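Local coordinates for protein Ara h 8 allergen isoform (Arachis hypogaea, PDB 6V8M) that is a peanut allergen of the Bet v 1 (PR-10) family that binds 8-anilino-1-naphthalene sulfonate at several sites and probably binds small plant ligands such as abscisic acid, at residues Asp75-Gly87 with Leu95-Ala107. Sequence-based numbering, arbitrary orientation.
Sequences DEATYTYDYTISG and LEKVSFKTKLEAA. With 2AN (8-anilino-1-naphthalene sulfonate), chain F; 2AN (8-anilino-1-naphthalene sulfonate), chain E; 2AN (8-anilino-1-naphthalene sulfonate), chain C.
Strands 80-86 and 97-107 run antiparallel, their axes 4.6 Å apart at the closest point, with Tyr81-Thr102, Tyr83-Phe100 and Ile85-Val98 as hydrogen-bonded pairs; the bond from Phe100 N to Tyr83 O, at 2.7 Å, is nearly straight. On the face carrying Tyr83 and Phe100 the two rings lie almost parallel (6° between planes) but offset so far that they barely overlap. With Tyr83 CG held between its backbone N and carbonyl carbon (chi1 57°), the tyrosine ring folds over its neighbour, so that Phe100 CB sits 3.7 Å from the centroid of the Tyr83 ring in a CH-pi contact while Tyr83 OH lies above the rim of the Phe100 ring. Phe100 CD2 borders one bound 8-anilino-1-naphthalene sulfonate; Ile85 CD1, which meets Phe100 CE1 at 3.7 Å, contacts another. Next along, Thr102 OG1 donates to Tyr81 O, on a lone pair in the carbonyl plane, and accepts from a water that also reaches Tyr79 O.

The other face is polar. Asp82 OD1 receives Thr102 N at 3.2 Å, Ser99 OG donates to Thr84 OG1, itself bonded to Asp72, and Ser86 OG donates to Glu96 O. Lys103 reaches back to the turn, where its NZ binds Thr78 O at 3.0 Å. This Bet v 1 hairpin thus presents hydroxyl, carboxylate and ammonium groups on one face and, on the other, a largely aromatic and aliphatic surface against which two ligand molecules lie.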
# COMPACT_ATOMS: atom_id res chain seq x y z
N ASP A 75 4.09 -11.37 7.05
CA ASP A 75 5.01 -12.51 7.27
C ASP A 75 6.32 -12.23 6.54
O ASP A 75 6.33 -12.26 5.30
CB ASP A 75 4.37 -13.84 6.87
CG ASP A 75 5.23 -15.03 7.28
OD1 ASP A 75 5.31 -15.32 8.48
OD2 ASP A 75 5.91 -15.56 6.42
N GLU A 76 7.39 -12.05 7.31
CA GLU A 76 8.73 -11.76 6.77
C GLU A 76 9.23 -12.92 5.92
O GLU A 76 9.78 -12.64 4.87
CB GLU A 76 9.74 -11.47 7.88
CG GLU A 76 9.74 -10.01 8.28
CD GLU A 76 10.79 -9.60 9.29
OE1 GLU A 76 10.61 -8.54 9.92
OE2 GLU A 76 11.79 -10.35 9.45
N ALA A 77 9.06 -14.18 6.32
CA ALA A 77 9.71 -15.31 5.62
C ALA A 77 9.12 -15.47 4.22
O ALA A 77 9.87 -15.85 3.29
CB ALA A 77 9.57 -16.58 6.38
N THR A 78 7.83 -15.18 4.07
CA THR A 78 7.11 -15.33 2.78
C THR A 78 7.02 -13.98 2.06
O THR A 78 6.43 -13.94 0.98
CB THR A 78 5.73 -15.96 2.97
OG1 THR A 78 4.93 -15.09 3.79
CG2 THR A 78 5.81 -17.35 3.56
N TYR A 79 7.54 -12.89 2.63
CA TYR A 79 7.51 -11.55 1.99
C TYR A 79 6.06 -11.15 1.71
O TYR A 79 5.75 -10.56 0.68
CB TYR A 79 8.32 -11.54 0.71
CG TYR A 79 9.69 -12.13 0.82
CD1 TYR A 79 10.63 -11.64 1.69
CD2 TYR A 79 10.06 -13.20 0.03
CE1 TYR A 79 11.90 -12.19 1.78
CE2 TYR A 79 11.33 -13.75 0.08
CZ TYR A 79 12.26 -13.23 0.95
OH TYR A 79 13.51 -13.81 0.98
N THR A 80 5.18 -11.46 2.65
CA THR A 80 3.72 -11.26 2.56
C THR A 80 3.31 -10.01 3.34
O THR A 80 3.63 -9.89 4.50
CB THR A 80 2.95 -12.49 3.07
OG1 THR A 80 3.16 -13.48 2.06
CG2 THR A 80 1.47 -12.22 3.22
N TYR A 81 2.50 -9.17 2.69
CA TYR A 81 1.88 -8.00 3.35
C TYR A 81 0.51 -7.76 2.73
O TYR A 81 0.45 -7.37 1.57
CB TYR A 81 2.78 -6.77 3.29
CG TYR A 81 2.24 -5.61 4.09
CD1 TYR A 81 1.94 -5.75 5.43
CD2 TYR A 81 2.10 -4.36 3.53
CE1 TYR A 81 1.43 -4.70 6.18
CE2 TYR A 81 1.55 -3.30 4.27
CZ TYR A 81 1.21 -3.47 5.60
OH TYR A 81 0.71 -2.42 6.33
N ASP A 82 -0.52 -7.99 3.52
CA ASP A 82 -1.93 -7.81 3.12
C ASP A 82 -2.51 -6.75 4.03
O ASP A 82 -2.33 -6.87 5.25
CB ASP A 82 -2.71 -9.13 3.20
CG ASP A 82 -2.15 -10.27 2.36
OD1 ASP A 82 -1.26 -10.03 1.48
OD2 ASP A 82 -2.56 -11.45 2.65
N TYR A 83 -3.19 -5.76 3.47
CA TYR A 83 -3.70 -4.59 4.22
C TYR A 83 -4.93 -4.07 3.52
O TYR A 83 -5.11 -4.25 2.28
CB TYR A 83 -2.63 -3.51 4.35
CG TYR A 83 -2.09 -3.03 3.02
CD1 TYR A 83 -1.08 -3.72 2.38
CD2 TYR A 83 -2.51 -1.84 2.48
CE1 TYR A 83 -0.57 -3.27 1.16
CE2 TYR A 83 -1.99 -1.37 1.28
CZ TYR A 83 -1.03 -2.10 0.61
OH TYR A 83 -0.48 -1.67 -0.58
N THR A 84 -5.73 -3.36 4.29
CA THR A 84 -6.99 -2.78 3.81
C THR A 84 -6.96 -1.28 4.07
O THR A 84 -6.63 -0.91 5.22
CB THR A 84 -8.21 -3.45 4.41
OG1 THR A 84 -8.26 -4.81 4.00
CG2 THR A 84 -9.48 -2.80 3.96
N ILE A 85 -7.27 -0.50 3.06
CA ILE A 85 -7.46 0.98 3.24
C ILE A 85 -8.96 1.23 3.32
O ILE A 85 -9.71 0.77 2.46
CB ILE A 85 -6.77 1.76 2.10
CG1 ILE A 85 -5.30 1.37 1.99
CG2 ILE A 85 -6.98 3.25 2.29
CD1 ILE A 85 -4.57 2.08 0.90
N SER A 86 -9.41 1.98 4.32
CA SER A 86 -10.85 2.28 4.52
C SER A 86 -10.99 3.52 5.37
O SER A 86 -10.12 3.74 6.25
CB SER A 86 -11.51 1.12 5.18
OG SER A 86 -12.92 1.31 5.18
N GLY A 87 -12.04 4.30 5.13
CA GLY A 87 -12.40 5.39 6.03
C GLY A 87 -11.47 6.56 5.91
O GLY A 87 -10.32 6.40 5.39
N LEU A 95 -15.92 4.56 -2.42
CA LEU A 95 -15.29 3.30 -1.91
C LEU A 95 -15.71 3.00 -0.47
O LEU A 95 -15.67 3.91 0.36
CB LEU A 95 -13.77 3.43 -2.00
CG LEU A 95 -13.20 3.58 -3.41
CD1 LEU A 95 -11.70 3.82 -3.38
CD2 LEU A 95 -13.53 2.36 -4.26
N GLU A 96 -16.09 1.76 -0.19
CA GLU A 96 -16.21 1.21 1.19
C GLU A 96 -14.80 0.95 1.71
O GLU A 96 -14.47 1.41 2.83
CB GLU A 96 -17.02 -0.08 1.22
CG GLU A 96 -18.50 0.18 0.96
CD GLU A 96 -19.34 -1.00 0.51
OE1 GLU A 96 -20.48 -0.75 0.04
OE2 GLU A 96 -18.88 -2.16 0.62
N LYS A 97 -14.01 0.24 0.90
CA LYS A 97 -12.63 -0.14 1.26
C LYS A 97 -11.90 -0.63 0.01
O LYS A 97 -12.57 -1.02 -0.98
CB LYS A 97 -12.61 -1.22 2.35
CG LYS A 97 -13.22 -2.56 1.96
CD LYS A 97 -13.25 -3.59 3.09
CE LYS A 97 -13.83 -4.91 2.63
NZ LYS A 97 -13.74 -5.98 3.65
N VAL A 98 -10.58 -0.68 0.09
CA VAL A 98 -9.71 -1.40 -0.88
C VAL A 98 -8.79 -2.35 -0.11
O VAL A 98 -8.09 -1.89 0.79
CB VAL A 98 -8.91 -0.44 -1.77
CG1 VAL A 98 -8.19 -1.22 -2.86
CG2 VAL A 98 -9.78 0.64 -2.39
N SER A 99 -8.84 -3.64 -0.43
CA SER A 99 -8.02 -4.70 0.19
C SER A 99 -6.90 -5.08 -0.77
O SER A 99 -7.18 -5.39 -1.94
CB SER A 99 -8.85 -5.89 0.59
OG SER A 99 -9.74 -5.47 1.63
N PHE A 100 -5.69 -5.02 -0.26
CA PHE A 100 -4.46 -5.37 -1.00
C PHE A 100 -3.88 -6.64 -0.42
O PHE A 100 -3.77 -6.76 0.79
CB PHE A 100 -3.42 -4.28 -0.83
CG PHE A 100 -3.80 -2.94 -1.39
CD1 PHE A 100 -4.68 -2.11 -0.71
CD2 PHE A 100 -3.27 -2.52 -2.59
CE1 PHE A 100 -5.03 -0.88 -1.23
CE2 PHE A 100 -3.62 -1.28 -3.09
CZ PHE A 100 -4.49 -0.46 -2.41
N LYS A 101 -3.48 -7.54 -1.30
CA LYS A 101 -2.63 -8.71 -0.96
C LYS A 101 -1.35 -8.58 -1.79
O LYS A 101 -1.44 -8.40 -3.03
CB LYS A 101 -3.36 -10.02 -1.23
CG LYS A 101 -4.68 -10.17 -0.49
CD LYS A 101 -5.44 -11.44 -0.77
CE LYS A 101 -4.65 -12.67 -0.42
NZ LYS A 101 -5.40 -13.92 -0.71
N THR A 102 -0.20 -8.55 -1.12
CA THR A 102 1.10 -8.37 -1.80
C THR A 102 2.04 -9.47 -1.32
O THR A 102 2.04 -9.86 -0.12
CB THR A 102 1.72 -6.98 -1.62
OG1 THR A 102 2.34 -6.81 -0.34
CG2 THR A 102 0.72 -5.87 -1.85
N LYS A 103 2.79 -10.00 -2.27
CA LYS A 103 3.85 -10.99 -2.02
C LYS A 103 5.03 -10.79 -2.97
O LYS A 103 4.84 -10.64 -4.19
CB LYS A 103 3.24 -12.39 -2.18
CG LYS A 103 4.19 -13.50 -1.74
CD LYS A 103 3.63 -14.89 -1.72
CE LYS A 103 4.53 -15.89 -1.01
NZ LYS A 103 5.99 -15.77 -1.32
N LEU A 104 6.23 -10.85 -2.42
CA LEU A 104 7.48 -10.89 -3.20
C LEU A 104 8.00 -12.33 -3.28
O LEU A 104 7.71 -13.17 -2.39
CB LEU A 104 8.53 -10.02 -2.50
CG LEU A 104 8.07 -8.65 -2.04
CD1 LEU A 104 9.29 -7.95 -1.47
CD2 LEU A 104 7.43 -7.86 -3.17
N GLU A 105 8.82 -12.57 -4.29
CA GLU A 105 9.64 -13.82 -4.34
C GLU A 105 10.93 -13.47 -5.05
O GLU A 105 10.96 -12.51 -5.87
CB GLU A 105 8.85 -14.99 -4.92
CG GLU A 105 8.50 -14.88 -6.37
CD GLU A 105 7.85 -16.15 -6.93
OE1 GLU A 105 8.08 -16.45 -8.10
OE2 GLU A 105 7.14 -16.84 -6.18
N ALA A 106 11.98 -14.23 -4.75
CA ALA A 106 13.29 -14.08 -5.43
C ALA A 106 13.12 -14.40 -6.92
O ALA A 106 12.49 -15.43 -7.25
CB ALA A 106 14.29 -14.98 -4.78
N ALA A 107 13.68 -13.55 -7.79
CA ALA A 107 13.71 -13.76 -9.26
C ALA A 107 14.91 -13.04 -9.89
O ALA A 107 14.96 -11.81 -9.80
CB ALA A 107 12.44 -13.27 -9.89
C1 2AN F . -14.51 5.88 9.41
C2 2AN F . -13.75 5.72 10.52
C3 2AN F . -13.04 6.78 11.09
C4 2AN F . -13.10 8.01 10.52
C5 2AN F . -13.86 8.23 9.36
C6 2AN F . -13.89 9.53 8.78
C7 2AN F . -14.59 9.78 7.67
C8 2AN F . -15.33 8.76 7.05
N 2AN F . -15.15 4.72 8.91
S 2AN F . -16.34 6.34 6.69
C9 2AN F . -15.34 7.49 7.57
C10 2AN F . -14.60 7.16 8.76
C11 2AN F . -14.64 3.42 9.17
C12 2AN F . -15.20 2.61 10.15
C13 2AN F . -14.67 1.36 10.42
C14 2AN F . -13.57 0.90 9.73
C15 2AN F . -13.00 1.69 8.77
C16 2AN F . -13.52 2.95 8.49
O1 2AN F . -15.41 5.16 6.24
O2 2AN F . -16.83 7.01 5.53
O3 2AN F . -17.28 5.78 7.61
C1 2AN E . -4.49 6.76 0.01
C2 2AN E . -5.70 7.05 -0.56
C3 2AN E . -6.24 6.27 -1.58
C4 2AN E . -5.50 5.27 -2.11
C5 2AN E . -4.24 4.92 -1.57
C6 2AN E . -3.51 3.84 -2.12
C7 2AN E . -2.32 3.49 -1.64
C8 2AN E . -1.77 4.15 -0.54
N 2AN E . -3.93 7.61 0.97
S 2AN E . -1.67 5.81 1.51
C9 2AN E . -2.40 5.23 0.01
C10 2AN E . -3.69 5.66 -0.48
C11 2AN E . -4.33 8.92 1.32
C12 2AN E . -4.03 9.32 2.62
C13 2AN E . -4.45 10.56 3.07
C14 2AN E . -5.14 11.41 2.24
C15 2AN E . -5.44 11.02 0.95
C16 2AN E . -5.04 9.78 0.49
O1 2AN E . -2.73 5.89 2.46
O2 2AN E . -0.60 4.92 1.86
O3 2AN E . -1.11 7.23 1.30
C1 2AN C . -0.10 -2.57 -6.85
C2 2AN C . -0.65 -2.52 -5.60
C3 2AN C . 0.15 -2.37 -4.46
C4 2AN C . 1.49 -2.29 -4.59
C5 2AN C . 2.11 -2.34 -5.86
C6 2AN C . 3.52 -2.26 -5.95
C7 2AN C . 4.16 -2.31 -7.13
C8 2AN C . 3.42 -2.44 -8.31
N 2AN C . -0.95 -2.76 -7.98
S 2AN C . 1.35 -2.67 -9.90
C9 2AN C . 2.06 -2.53 -8.29
C10 2AN C . 1.32 -2.49 -7.05
C11 2AN C . -2.27 -2.31 -8.19
C12 2AN C . -2.76 -1.21 -7.49
C13 2AN C . -4.07 -0.80 -7.69
C14 2AN C . -4.88 -1.43 -8.60
C15 2AN C . -4.39 -2.51 -9.31
C16 2AN C . -3.09 -2.95 -9.10
O1 2AN C . 0.39 -1.63 -10.06
O2 2AN C . 0.61 -3.99 -9.95
O3 2AN C . 2.44 -2.68 -10.82
O HOH W 1 5.07 -7.75 0.20
O HOH W 2 -0.31 -12.05 -0.12
O HOH W 3 -14.64 4.09 3.68